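Coenzyme A transferase (Yersinia pestis, PDB 3QLI) binds coenzyme A and probably transfers it from an acyl-CoA to a carboxylate such as acetate. Local coordinates at residues T84-E89 against I94-M99; I227-V232 against C250-D255; D272-G277 against Y303-D308. One frame throughout, in Å; residues are numbered along the deposited sequence.

Interaction 1 of 3, residues T84-E89 against I94-M99; sequences TILRYE and IKPYSM
Ile94 lays its side chain against Ile85 at about a right angle, with its tip CD1 4.0 Å from Ile85 CB and equally near Ile85 CG2. The branch methyl of Ile94 turns to the backbone instead: CG2 stands anti to the backbone N and comes to 3.9 Å from Ile85 O. Ile85 carries CG1 between its own N and carbonyl carbon (chi1 59°), which leaves CG2 beside the N, where the Ile94 tip meets it. One step along, the side chains of Leu86 and Pro96 slide past each other in opposite directions, Leu86 CD2 3.9 Å from Pro96 CG. Ile85 and Leu86 are the middle residues of a type I beta turn, Thr84 to Arg87, that follows helix 79-83. Ile94 and Pro96 alternate with Lys95 on strand 94-98, an edge strand, within this chain, of the six-stranded parallel sheet of the N-terminal domain. Val72 and Tyr74 of the neighbouring strand 70-74 also touch this apolar side, and Ala62 of helix 52-63 touches Ile94. A water lies 2.8 Å from Ile85 O and 2.9 Å from Ile94 O, hydrogen-bonded to both backbones. The contact is therefore apolar between side chains, and the polar link between the two backbones runs through a water.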
ATOM      1  N   THR A  84       0.780 -19.519  28.721  1.00 18.44           N
ATOM      2  CA  THR A  84       1.857 -20.505  28.722  1.00 16.46           C
ATOM      3  C   THR A  84       3.240 -20.054  28.233  1.00 19.39           C
ATOM      4  O   THR A  84       4.058 -19.584  29.021  1.00 17.91           O
ATOM      5  CB  THR A  84       1.444 -21.731  27.884  1.00 19.93           C
ATOM      6  OG1 THR A  84       1.123 -21.311  26.553  1.00 17.52           O
ATOM      7  CG2 THR A  84       0.228 -22.408  28.495  1.00 19.34           C
ATOM      8  N   ILE A  85       3.492 -20.199  26.937  1.00 17.80           N
ATOM      9  CA  ILE A  85       4.790 -19.862  26.343  1.00 16.66           C
ATOM     10  C   ILE A  85       5.204 -18.397  26.447  1.00 17.24           C
ATOM     11  O   ILE A  85       6.385 -18.088  26.584  1.00 17.51           O
ATOM     12  CB  ILE A  85       4.925 -20.355  24.881  1.00 16.34           C
ATOM     13  CG1 ILE A  85       3.838 -19.751  23.994  1.00 17.22           C
ATOM     14  CG2 ILE A  85       4.894 -21.875  24.827  1.00 16.63           C
ATOM     15  CD1 ILE A  85       4.222 -19.696  22.536  1.00 16.28           C
ATOM     16  N   LEU A  86       4.231 -17.501  26.357  1.00 13.77           N
ATOM     17  CA  LEU A  86       4.497 -16.068  26.404  1.00 16.32           C
ATOM     18  C   LEU A  86       4.629 -15.483  27.815  1.00 18.62           C
ATOM     19  O   LEU A  86       4.822 -14.279  27.963  1.00 17.12           O
ATOM     20  CB  LEU A  86       3.437 -15.302  25.605  1.00 18.89           C
ATOM     21  CG  LEU A  86       3.350 -15.644  24.115  1.00 16.96           C
ATOM     22  CD1 LEU A  86       2.339 -14.762  23.404  1.00 17.84           C
ATOM     23  CD2 LEU A  86       4.712 -15.544  23.451  1.00 18.67           C
ATOM     24  N   ARG A  87       4.502 -16.315  28.848  1.00 16.15           N
ATOM     25  CA  ARG A  87       4.603 -15.806  30.217  1.00 20.22           C
ATOM     26  C   ARG A  87       5.919 -15.062  30.390  1.00 22.16           C
ATOM     27  O   ARG A  87       6.968 -15.549  29.982  1.00 17.44           O
ATOM     28  CB  ARG A  87       4.503 -16.940  31.249  1.00 20.95           C
ATOM     29  CG  ARG A  87       3.093 -17.477  31.452  1.00 27.52           C
ATOM     30  CD  ARG A  87       2.933 -18.167  32.810  1.00 28.11           C
ATOM     31  NE  ARG A  87       4.025 -19.087  33.132  1.00 32.87           N
ATOM     32  CZ  ARG A  87       4.082 -20.355  32.724  1.00 32.26           C
ATOM     33  NH1 ARG A  87       3.123 -20.847  31.957  1.00 32.96           N
ATOM     34  NH2 ARG A  87       5.103 -21.129  33.074  1.00 34.38           N
ATOM     35  N   TYR A  88       5.851 -13.882  30.999  1.00 20.07           N
ATOM     36  CA  TYR A  88       7.013 -13.005  31.154  1.00 21.62           C
ATOM     37  C   TYR A  88       8.231 -13.751  31.688  1.00 21.16           C
ATOM     38  O   TYR A  88       9.355 -13.545  31.224  1.00 20.13           O
ATOM     39  CB  TYR A  88       6.655 -11.833  32.078  1.00 23.06           C
ATOM     40  CG  TYR A  88       7.693 -10.734  32.137  1.00 29.37           C
ATOM     41  CD1 TYR A  88       7.655  -9.663  31.244  1.00 25.31           C
ATOM     42  CD2 TYR A  88       8.703 -10.756  33.095  1.00 27.88           C
ATOM     43  CE1 TYR A  88       8.596  -8.657  31.290  1.00 23.85           C
ATOM     44  CE2 TYR A  88       9.650  -9.746  33.153  1.00 30.46           C
ATOM     45  CZ  TYR A  88       9.591  -8.701  32.253  1.00 29.35           C
ATOM     46  OH  TYR A  88      10.533  -7.700  32.309  1.00 26.81           O
ATOM     47  N   GLU A  89       8.002 -14.649  32.639  1.00 21.98           N
ATOM     48  CA  GLU A  89       9.109 -15.326  33.319  1.00 19.97           C
ATOM     49  C   GLU A  89       9.892 -16.236  32.390  1.00 25.04           C
ATOM     50  O   GLU A  89      11.013 -16.635  32.703  1.00 20.30           O
ATOM     51  CB  GLU A  89       8.598 -16.138  34.506  1.00 26.64           C
ATOM     52  CG  GLU A  89       7.561 -15.406  35.343  1.00 34.61           C
ATOM     53  CD  GLU A  89       6.149 -15.652  34.847  1.00 34.59           C
ATOM     54  OE1 GLU A  89       5.703 -16.827  34.874  1.00 42.07           O
ATOM     55  OE2 GLU A  89       5.485 -14.679  34.431  1.00 29.25           O
ATOM     56  N   ILE A  94      12.037 -18.417  25.682  1.00 15.88           N
ATOM     57  CA  ILE A  94      11.130 -18.410  24.536  1.00 17.85           C
ATOM     58  C   ILE A  94      10.934 -16.962  24.133  1.00 18.31           C
ATOM     59  O   ILE A  94      10.346 -16.193  24.877  1.00 18.97           O
ATOM     60  CB  ILE A  94       9.779 -19.049  24.882  1.00 16.77           C
ATOM     61  CG1 ILE A  94       9.997 -20.508  25.307  1.00 19.49           C
ATOM     62  CG2 ILE A  94       8.814 -18.949  23.690  1.00 17.55           C
ATOM     63  CD1 ILE A  94       8.761 -21.219  25.778  1.00 19.29           C
ATOM     64  N   LYS A  95      11.443 -16.590  22.962  1.00 13.67           N
ATOM     65  CA  LYS A  95      11.465 -15.189  22.551  1.00 16.16           C
ATOM     66  C   LYS A  95      10.279 -14.857  21.641  1.00 18.60           C
ATOM     67  O   LYS A  95      10.148 -15.431  20.562  1.00 18.98           O
ATOM     68  CB  LYS A  95      12.761 -14.884  21.795  1.00 17.55           C
ATOM     69  CG  LYS A  95      14.033 -15.405  22.443  1.00 20.13           C
ATOM     70  CD  LYS A  95      14.188 -14.890  23.860  1.00 23.83           C
ATOM     71  CE  LYS A  95      15.565 -15.210  24.418  1.00 30.59           C
ATOM     72  NZ  LYS A  95      16.650 -14.604  23.588  1.00 37.15           N
ATOM     73  N   PRO A  96       9.410 -13.932  22.074  1.00 19.23           N
ATOM     74  CA  PRO A  96       8.276 -13.557  21.222  1.00 17.87           C
ATOM     75  C   PRO A  96       8.741 -12.698  20.065  1.00 17.95           C
ATOM     76  O   PRO A  96       9.231 -11.583  20.269  1.00 17.44           O
ATOM     77  CB  PRO A  96       7.384 -12.737  22.160  1.00 17.32           C
ATOM     78  CG  PRO A  96       7.820 -13.149  23.553  1.00 18.12           C
ATOM     79  CD  PRO A  96       9.292 -13.367  23.429  1.00 18.76           C
ATOM     80  N   TYR A  97       8.621 -13.241  18.858  1.00 16.68           N
ATOM     81  CA  TYR A  97       8.859 -12.487  17.634  1.00 14.57           C
ATOM     82  C   TYR A  97       7.477 -12.238  17.066  1.00 16.43           C
ATOM     83  O   TYR A  97       7.062 -12.843  16.086  1.00 15.70           O
ATOM     84  CB  TYR A  97       9.783 -13.265  16.679  1.00 15.02           C
ATOM     85  CG  TYR A  97      11.242 -13.005  17.015  1.00 17.63           C
ATOM     86  CD1 TYR A  97      12.071 -12.307  16.138  1.00 16.61           C
ATOM     87  CD2 TYR A  97      11.767 -13.391  18.248  1.00 16.19           C
ATOM     88  CE1 TYR A  97      13.394 -12.035  16.463  1.00 19.38           C
ATOM     89  CE2 TYR A  97      13.098 -13.109  18.589  1.00 16.82           C
ATOM     90  CZ  TYR A  97      13.898 -12.435  17.691  1.00 19.52           C
ATOM     91  OH  TYR A  97      15.211 -12.153  18.003  1.00 19.65           O
ATOM     92  N   SER A  98       6.759 -11.356  17.749  1.00 16.02           N
ATOM     93  CA  SER A  98       5.349 -11.125  17.492  1.00 15.90           C
ATOM     94  C   SER A  98       5.206 -10.350  16.203  1.00 15.99           C
ATOM     95  O   SER A  98       5.925  -9.380  15.965  1.00 14.42           O
ATOM     96  CB  SER A  98       4.753 -10.315  18.641  1.00 18.30           C
ATOM     97  OG  SER A  98       5.292 -10.735  19.883  1.00 19.36           O
ATOM     98  N   MET A  99       4.260 -10.767  15.377  1.00 18.00           N
ATOM     99  CA  MET A  99       4.029 -10.092  14.109  1.00 16.89           C
ATOM    100  C   MET A  99       2.773  -9.216  14.132  1.00 17.27           C
ATOM    101  O   MET A  99       2.541  -8.437  13.211  1.00 16.85           O
ATOM    102  CB  MET A  99       4.045 -11.117  12.981  1.00 16.22           C
ATOM    103  CG  MET A  99       5.416 -11.814  12.937  1.00 15.74           C
ATOM    104  SD  MET A  99       5.619 -13.147  11.756  1.00 21.00           S
ATOM    105  CE  MET A  99       5.838 -12.234  10.225  1.00 20.33           C
TER
HETATM  106  O   HOH W   1       8.168 -15.972  26.755  1.00 19.41           O

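Interaction 2 of 3, residues I227-V232 against C250-D255; sequences IIADLV and CGVLKD
Gly251 O, next to Val252, which packs on Ala229, is gripped from within its own segment. Lys254 folds its side chain back and gives NZ to this oxygen at 2.8 Å, approaching from above the carbonyl plane, 40° out of it, with a C=O...N angle of 124°. The backbone N of Lys254 adds a weak bond to the same atom, so one carbonyl meets both the side-chain and the backbone nitrogen of Lys254. Across the contact everything is apolar. Ala229 CB points at Val252 and lies 3.3 Å from its CG1, short for two carbons and perhaps partly a matter of model error; that methyl is brought there because CG1 lies anti to the backbone N of Val252 (chi1 176°). The small side chain of Ala229 fits the close approach of the backbones, 6.5 Å between the CA atoms of Ala229 and Val252. Helix 220-230 and helix 244-252 come before and after strand 237-240, a helix-strand-helix unit of the alpha/beta second half of the chain, where that strand lies in the mixed sheet between 260-261 and 332-337. Leu253 reaches with CD2 into the angle between two residues of 227-232, 3.9 Å from Ala229 CB and 4.1 Å from Val232 CB. Val232 and Leu253 both also rest on Leu238 of that strand, which carries the apolar contact on to the sheet. Arg256, just beyond 250-255, hydrogen-bonds Ala229 O through NH2 and Val232 O through NE.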
ATOM      1  N   ILE A 227     -25.699   4.260   9.167  1.00 14.64           N
ATOM      2  CA  ILE A 227     -25.022   4.994   8.101  1.00 15.25           C
ATOM      3  C   ILE A 227     -24.247   3.997   7.227  1.00 16.49           C
ATOM      4  O   ILE A 227     -24.268   4.057   5.999  1.00 18.03           O
ATOM      5  CB  ILE A 227     -24.062   6.033   8.677  1.00 17.01           C
ATOM      6  CG1 ILE A 227     -24.835   7.081   9.483  1.00 17.07           C
ATOM      7  CG2 ILE A 227     -23.240   6.689   7.562  1.00 15.20           C
ATOM      8  CD1 ILE A 227     -23.958   7.800  10.495  1.00 16.60           C
ATOM      9  N   ILE A 228     -23.561   3.074   7.874  1.00 16.37           N
ATOM     10  CA  ILE A 228     -22.818   2.046   7.145  1.00 18.31           C
ATOM     11  C   ILE A 228     -23.765   1.207   6.306  1.00 17.53           C
ATOM     12  O   ILE A 228     -23.536   0.999   5.113  1.00 17.79           O
ATOM     13  CB  ILE A 228     -22.035   1.137   8.107  1.00 16.50           C
ATOM     14  CG1 ILE A 228     -20.919   1.940   8.775  1.00 14.94           C
ATOM     15  CG2 ILE A 228     -21.473  -0.095   7.363  1.00 16.31           C
ATOM     16  CD1 ILE A 228     -20.110   1.158   9.780  1.00 18.98           C
ATOM     17  N   ALA A 229     -24.850   0.738   6.919  1.00 19.20           N
ATOM     18  CA  ALA A 229     -25.792  -0.107   6.186  1.00 20.23           C
ATOM     19  C   ALA A 229     -26.359   0.604   4.955  1.00 20.07           C
ATOM     20  O   ALA A 229     -26.626  -0.029   3.938  1.00 19.16           O
ATOM     21  CB  ALA A 229     -26.921  -0.599   7.101  1.00 20.73           C
ATOM     22  N   ASP A 230     -26.550   1.915   5.045  1.00 18.26           N
ATOM     23  CA  ASP A 230     -27.047   2.668   3.898  1.00 19.62           C
ATOM     24  C   ASP A 230     -26.069   2.628   2.721  1.00 22.00           C
ATOM     25  O   ASP A 230     -26.461   2.833   1.574  1.00 18.55           O
ATOM     26  CB  ASP A 230     -27.326   4.124   4.274  1.00 21.21           C
ATOM     27  CG  ASP A 230     -28.604   4.297   5.080  1.00 27.61           C
ATOM     28  OD1 ASP A 230     -29.386   3.325   5.202  1.00 25.92           O
ATOM     29  OD2 ASP A 230     -28.826   5.424   5.582  1.00 27.02           O
ATOM     30  N   LEU A 231     -24.796   2.370   3.015  1.00 22.18           N
ATOM     31  CA  LEU A 231     -23.751   2.330   1.993  1.00 21.96           C
ATOM     32  C   LEU A 231     -23.535   0.922   1.431  1.00 22.53           C
ATOM     33  O   LEU A 231     -22.677   0.718   0.574  1.00 23.15           O
ATOM     34  CB  LEU A 231     -22.424   2.863   2.560  1.00 19.94           C
ATOM     35  CG  LEU A 231     -22.397   4.335   2.972  1.00 21.63           C
ATOM     36  CD1 LEU A 231     -21.162   4.655   3.802  1.00 20.74           C
ATOM     37  CD2 LEU A 231     -22.466   5.229   1.745  1.00 25.45           C
ATOM     38  N   VAL A 232     -24.305  -0.043   1.926  1.00 20.71           N
ATOM     39  CA  VAL A 232     -24.253  -1.414   1.425  1.00 19.31           C
ATOM     40  C   VAL A 232     -25.436  -1.702   0.503  1.00 25.23           C
ATOM     41  O   VAL A 232     -26.588  -1.715   0.948  1.00 24.45           O
ATOM     42  CB  VAL A 232     -24.288  -2.426   2.584  1.00 17.81           C
ATOM     43  CG1 VAL A 232     -24.134  -3.833   2.056  1.00 18.35           C
ATOM     44  CG2 VAL A 232     -23.181  -2.112   3.594  1.00 15.38           C
ATOM     45  N   CYS A 250     -24.407  -6.147  10.682  1.00 22.14           N
ATOM     46  CA  CYS A 250     -25.027  -7.371  10.178  1.00 22.31           C
ATOM     47  C   CYS A 250     -26.492  -7.479  10.580  1.00 22.66           C
ATOM     48  O   CYS A 250     -27.318  -7.975   9.811  1.00 24.71           O
ATOM     49  CB  CYS A 250     -24.258  -8.595  10.663  1.00 22.02           C
ATOM     50  SG  CYS A 250     -22.623  -8.692   9.922  1.00 22.57           S
ATOM     51  N   GLY A 251     -26.807  -7.030  11.791  1.00 23.27           N
ATOM     52  CA  GLY A 251     -28.192  -6.950  12.229  1.00 28.35           C
ATOM     53  C   GLY A 251     -29.031  -6.089  11.298  1.00 26.35           C
ATOM     54  O   GLY A 251     -30.145  -6.463  10.925  1.00 26.50           O
ATOM     55  N   VAL A 252     -28.511  -4.921  10.926  1.00 24.41           N
ATOM     56  CA  VAL A 252     -29.254  -4.047  10.023  1.00 24.24           C
ATOM     57  C   VAL A 252     -29.374  -4.686   8.647  1.00 23.56           C
ATOM     58  O   VAL A 252     -30.372  -4.509   7.956  1.00 26.52           O
ATOM     59  CB  VAL A 252     -28.617  -2.639   9.894  1.00 23.12           C
ATOM     60  CG1 VAL A 252     -29.368  -1.819   8.888  1.00 25.81           C
ATOM     61  CG2 VAL A 252     -28.617  -1.935  11.228  1.00 22.57           C
ATOM     62  N   LEU A 253     -28.363  -5.456   8.257  1.00 24.49           N
ATOM     63  CA  LEU A 253     -28.343  -6.042   6.916  1.00 23.21           C
ATOM     64  C   LEU A 253     -29.225  -7.278   6.757  1.00 22.97           C
ATOM     65  O   LEU A 253     -29.267  -7.868   5.676  1.00 20.14           O
ATOM     66  CB  LEU A 253     -26.915  -6.378   6.501  1.00 20.10           C
ATOM     67  CG  LEU A 253     -25.965  -5.183   6.450  1.00 19.87           C
ATOM     68  CD1 LEU A 253     -24.586  -5.628   5.976  1.00 19.02           C
ATOM     69  CD2 LEU A 253     -26.538  -4.114   5.516  1.00 20.63           C
ATOM     70  N   LYS A 254     -29.932  -7.669   7.814  1.00 20.42           N
ATOM     71  CA  LYS A 254     -30.758  -8.867   7.732  1.00 27.21           C
ATOM     72  C   LYS A 254     -31.849  -8.763   6.657  1.00 29.22           C
ATOM     73  O   LYS A 254     -32.424  -9.773   6.246  1.00 28.72           O
ATOM     74  CB  LYS A 254     -31.360  -9.228   9.093  1.00 29.65           C
ATOM     75  CG  LYS A 254     -32.310  -8.196   9.670  1.00 33.52           C
ATOM     76  CD  LYS A 254     -33.083  -8.794  10.841  1.00 36.43           C
ATOM     77  CE  LYS A 254     -33.417  -7.742  11.880  1.00 41.73           C
ATOM     78  NZ  LYS A 254     -32.210  -7.354  12.665  1.00 45.46           N
ATOM     79  N   ASP A 255     -32.108  -7.545   6.186  1.00 28.95           N
ATOM     80  CA  ASP A 255     -33.144  -7.312   5.180  1.00 32.14           C
ATOM     81  C   ASP A 255     -32.620  -7.383   3.742  1.00 35.66           C
ATOM     82  O   ASP A 255     -33.404  -7.305   2.792  1.00 36.64           O
ATOM     83  CB  ASP A 255     -33.818  -5.955   5.419  1.00 35.92           C
ATOM     84  CG  ASP A 255     -34.464  -5.858   6.796  1.00 43.17           C
ATOM     85  OD1 ASP A 255     -35.156  -6.823   7.203  1.00 44.78           O
ATOM     86  OD2 ASP A 255     -34.270  -4.823   7.477  1.00 44.68           O
TER

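Interaction 3 of 3, residues D272-G277 against Y303-D308; sequences DLIRRG and YEYLND
Tyr305 makes a cation-pi contact with Arg275 and packs its ring edge on Ile274, between two helix ends, 300-306 and 268-276, at the surface of the chain's alpha/beta second half. Ahead of it in 303-308, Tyr303 turns inward, its OH hydrogen-bonded to Ile210 O and Gly298 N. Tyr305 itself extends with CG anti to the backbone N (chi1 -175°), which carries the ring over to helix 268-276. Arg275 lies above one face: its CZ stands 4.8 Å from the ring centroid and 16° off the ring normal. The guanidinium is steeply tilted, 71° from the ring plane, so it does not stack flat; NH2 approaches CG of Tyr305 to 3.9 Å. At the edge of the ring, Ile274 CG2 lies 4.2 Å from CE2, while OH of Tyr305 packs 3.8 Å from Arg275 CA. Leu306, next in sequence, joins Ile274 on Ile312 of strand 312-314, and Asn307 leaves the helix, its OD1 bonded to Arg186 N. The cation is also held from its own helix: Asp272 OD1 makes a long salt bridge with Arg275 NH1, so the carboxylate would be expected to steady the guanidinium over the tyrosine. The other oxygen, Asp272 OD2, takes a 2.8 Å hydrogen bond from Arg276 NE, on the syn side but tilted out of the carboxylate plane.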
ATOM      1  N   ASP A 272     -24.179 -15.141  10.906  1.00 16.99           N
ATOM      2  CA  ASP A 272     -25.633 -14.981  11.088  1.00 21.43           C
ATOM      3  C   ASP A 272     -26.323 -14.705   9.745  1.00 22.12           C
ATOM      4  O   ASP A 272     -27.393 -15.259   9.447  1.00 20.41           O
ATOM      5  CB  ASP A 272     -25.928 -13.866  12.095  1.00 20.53           C
ATOM      6  CG  ASP A 272     -27.406 -13.724  12.393  1.00 28.81           C
ATOM      7  OD1 ASP A 272     -27.968 -14.616  13.066  1.00 31.68           O
ATOM      8  OD2 ASP A 272     -28.004 -12.715  11.964  1.00 32.96           O
ATOM      9  N   LEU A 273     -25.700 -13.862   8.917  1.00 19.18           N
ATOM     10  CA  LEU A 273     -26.259 -13.552   7.607  1.00 17.51           C
ATOM     11  C   LEU A 273     -26.260 -14.780   6.694  1.00 19.72           C
ATOM     12  O   LEU A 273     -27.170 -14.957   5.881  1.00 19.07           O
ATOM     13  CB  LEU A 273     -25.525 -12.379   6.958  1.00 20.67           C
ATOM     14  CG  LEU A 273     -25.575 -11.056   7.733  1.00 20.22           C
ATOM     15  CD1 LEU A 273     -24.762  -9.988   6.999  1.00 19.24           C
ATOM     16  CD2 LEU A 273     -27.017 -10.598   7.929  1.00 20.57           C
ATOM     17  N   ILE A 274     -25.250 -15.633   6.831  1.00 18.52           N
ATOM     18  CA  ILE A 274     -25.251 -16.900   6.097  1.00 17.31           C
ATOM     19  C   ILE A 274     -26.439 -17.753   6.548  1.00 20.79           C
ATOM     20  O   ILE A 274     -27.234 -18.222   5.732  1.00 20.78           O
ATOM     21  CB  ILE A 274     -23.952 -17.693   6.317  1.00 17.97           C
ATOM     22  CG1 ILE A 274     -22.746 -16.932   5.751  1.00 16.82           C
ATOM     23  CG2 ILE A 274     -24.046 -19.055   5.633  1.00 18.00           C
ATOM     24  CD1 ILE A 274     -21.408 -17.656   5.999  1.00 16.36           C
ATOM     25  N   ARG A 275     -26.562 -17.927   7.859  1.00 19.59           N
ATOM     26  CA  ARG A 275     -27.656 -18.707   8.446  1.00 24.36           C
ATOM     27  C   ARG A 275     -29.042 -18.200   8.019  1.00 27.82           C
ATOM     28  O   ARG A 275     -29.966 -18.989   7.783  1.00 27.48           O
ATOM     29  CB  ARG A 275     -27.515 -18.699   9.971  1.00 26.60           C
ATOM     30  CG  ARG A 275     -28.521 -19.538  10.725  1.00 34.14           C
ATOM     31  CD  ARG A 275     -28.287 -19.434  12.240  1.00 39.23           C
ATOM     32  NE  ARG A 275     -26.943 -19.854  12.648  1.00 41.79           N
ATOM     33  CZ  ARG A 275     -26.036 -19.052  13.209  1.00 42.05           C
ATOM     34  NH1 ARG A 275     -26.315 -17.773  13.439  1.00 45.80           N
ATOM     35  NH2 ARG A 275     -24.850 -19.529  13.554  1.00 40.31           N
ATOM     36  N   ARG A 276     -29.188 -16.882   7.907  1.00 23.22           N
ATOM     37  CA  ARG A 276     -30.462 -16.291   7.509  1.00 23.20           C
ATOM     38  C   ARG A 276     -30.776 -16.405   6.018  1.00 26.51           C
ATOM     39  O   ARG A 276     -31.890 -16.106   5.610  1.00 25.61           O
ATOM     40  CB  ARG A 276     -30.527 -14.821   7.916  1.00 25.63           C
ATOM     41  CG  ARG A 276     -30.613 -14.592   9.406  1.00 27.42           C
ATOM     42  CD  ARG A 276     -30.546 -13.106   9.740  1.00 28.04           C
ATOM     43  NE  ARG A 276     -30.713 -12.885  11.171  1.00 33.34           N
ATOM     44  CZ  ARG A 276     -31.889 -12.669  11.757  1.00 39.08           C
ATOM     45  NH1 ARG A 276     -32.997 -12.631  11.027  1.00 38.75           N
ATOM     46  NH2 ARG A 276     -31.959 -12.487  13.069  1.00 39.26           N
ATOM     47  N   GLY A 277     -29.800 -16.810   5.207  1.00 22.93           N
ATOM     48  CA  GLY A 277     -29.990 -16.884   3.762  1.00 20.41           C
ATOM     49  C   GLY A 277     -29.784 -15.546   3.067  1.00 23.88           C
ATOM     50  O   GLY A 277     -30.032 -15.404   1.861  1.00 20.42           O
ATOM     51  N   TYR A 303     -18.483 -21.498  15.894  1.00 18.32           N
ATOM     52  CA  TYR A 303     -17.524 -22.553  15.568  1.00 20.61           C
ATOM     53  C   TYR A 303     -18.219 -23.860  15.147  1.00 22.64           C
ATOM     54  O   TYR A 303     -17.808 -24.514  14.174  1.00 21.75           O
ATOM     55  CB  TYR A 303     -16.574 -22.820  16.744  1.00 17.04           C
ATOM     56  CG  TYR A 303     -15.693 -21.654  17.160  1.00 19.96           C
ATOM     57  CD1 TYR A 303     -15.009 -20.894  16.217  1.00 18.04           C
ATOM     58  CD2 TYR A 303     -15.529 -21.327  18.509  1.00 19.77           C
ATOM     59  CE1 TYR A 303     -14.190 -19.833  16.603  1.00 19.10           C
ATOM     60  CE2 TYR A 303     -14.720 -20.264  18.906  1.00 19.57           C
ATOM     61  CZ  TYR A 303     -14.053 -19.523  17.949  1.00 20.27           C
ATOM     62  OH  TYR A 303     -13.237 -18.480  18.336  1.00 18.72           O
ATOM     63  N   GLU A 304     -19.254 -24.254  15.890  1.00 21.95           N
ATOM     64  CA  GLU A 304     -19.994 -25.478  15.581  1.00 23.76           C
ATOM     65  C   GLU A 304     -20.632 -25.396  14.202  1.00 20.93           C
ATOM     66  O   GLU A 304     -20.654 -26.375  13.446  1.00 22.08           O
ATOM     67  CB  GLU A 304     -21.065 -25.748  16.642  1.00 26.32           C
ATOM     68  CG  GLU A 304     -20.499 -26.115  18.007  1.00 35.19           C
ATOM     69  CD  GLU A 304     -21.540 -26.064  19.125  1.00 45.23           C
ATOM     70  OE1 GLU A 304     -21.236 -26.557  20.236  1.00 48.10           O
ATOM     71  OE2 GLU A 304     -22.653 -25.525  18.900  1.00 48.46           O
ATOM     72  N   TYR A 305     -21.144 -24.217  13.880  1.00 20.67           N
ATOM     73  CA  TYR A 305     -21.811 -23.991  12.605  1.00 21.06           C
ATOM     74  C   TYR A 305     -20.889 -24.180  11.389  1.00 20.94           C
ATOM     75  O   TYR A 305     -21.348 -24.562  10.314  1.00 19.40           O
ATOM     76  CB  TYR A 305     -22.462 -22.600  12.576  1.00 20.77           C
ATOM     77  CG  TYR A 305     -23.279 -22.366  11.324  1.00 22.24           C
ATOM     78  CD1 TYR A 305     -24.543 -22.939  11.179  1.00 26.41           C
ATOM     79  CD2 TYR A 305     -22.789 -21.583  10.286  1.00 21.83           C
ATOM     80  CE1 TYR A 305     -25.296 -22.736  10.030  1.00 24.43           C
ATOM     81  CE2 TYR A 305     -23.532 -21.377   9.135  1.00 20.56           C
ATOM     82  CZ  TYR A 305     -24.786 -21.956   9.015  1.00 23.00           C
ATOM     83  OH  TYR A 305     -25.531 -21.751   7.871  1.00 22.89           O
ATOM     84  N   LEU A 306     -19.594 -23.930  11.554  1.00 17.28           N
ATOM     85  CA  LEU A 306     -18.661 -24.040  10.428  1.00 17.48           C
ATOM     86  C   LEU A 306     -18.416 -25.477  10.039  1.00 17.61           C
ATOM     87  O   LEU A 306     -17.973 -25.753   8.933  1.00 16.95           O
ATOM     88  CB  LEU A 306     -17.310 -23.398  10.764  1.00 14.91           C
ATOM     89  CG  LEU A 306     -17.383 -21.984  11.338  1.00 16.23           C
ATOM     90  CD1 LEU A 306     -15.964 -21.484  11.626  1.00 19.21           C
ATOM     91  CD2 LEU A 306     -18.115 -21.056  10.377  1.00 16.28           C
ATOM     92  N   ASN A 307     -18.697 -26.396  10.953  1.00 18.41           N
ATOM     93  CA  ASN A 307     -18.363 -27.794  10.728  1.00 21.45           C
ATOM     94  C   ASN A 307     -19.033 -28.368   9.480  1.00 23.97           C
ATOM     95  O   ASN A 307     -20.252 -28.435   9.404  1.00 22.84           O
ATOM     96  CB  ASN A 307     -18.716 -28.619  11.970  1.00 23.55           C
ATOM     97  CG  ASN A 307     -18.146 -30.019  11.918  1.00 26.65           C
ATOM     98  OD1 ASN A 307     -16.923 -30.210  11.950  1.00 20.95           O
ATOM     99  ND2 ASN A 307     -19.031 -31.015  11.838  1.00 28.84           N
ATOM    100  N   ASP A 308     -18.231 -28.762   8.494  1.00 20.80           N
ATOM    101  CA  ASP A 308     -18.741 -29.446   7.306  1.00 24.99           C
ATOM    102  C   ASP A 308     -19.738 -28.622   6.514  1.00 26.60           C
ATOM    103  O   ASP A 308     -20.631 -29.178   5.878  1.00 20.81           O
ATOM    104  CB  ASP A 308     -19.426 -30.760   7.697  1.00 28.24           C
ATOM    105  CG  ASP A 308     -18.440 -31.841   8.067  1.00 29.69           C
ATOM    106  OD1 ASP A 308     -17.422 -31.980   7.364  1.00 31.64           O
ATOM    107  OD2 ASP A 308     -18.684 -32.553   9.062  1.00 34.18           O
TER

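How the interactions relate
The three contacts follow one another along the chain. Interaction 1 belongs to the parallel sheet of the N-terminal domain, whereas interactions 2 and 3 come from the second half of the chain, built round the mixed sheet. Interactions 1 and 2 lie on opposite sides of the chain's centre, their centres 40 Å apart; 1 and 3 are 34 Å apart, with nearest atoms about 17 Å from each other. Interactions 2 and 3, centres 19 Å apart, touch directly: Leu273 of helix 268-276 packs against Cys250 and Lys254, and Arg276 against Lys254. Contact by contact, helices 220-230, 244-252, 268-276 and 300-306 are thus linked; interactions 2 and 3 lie away from the coenzyme A sites, although helix 244-252 starts at the binding residue Ala244.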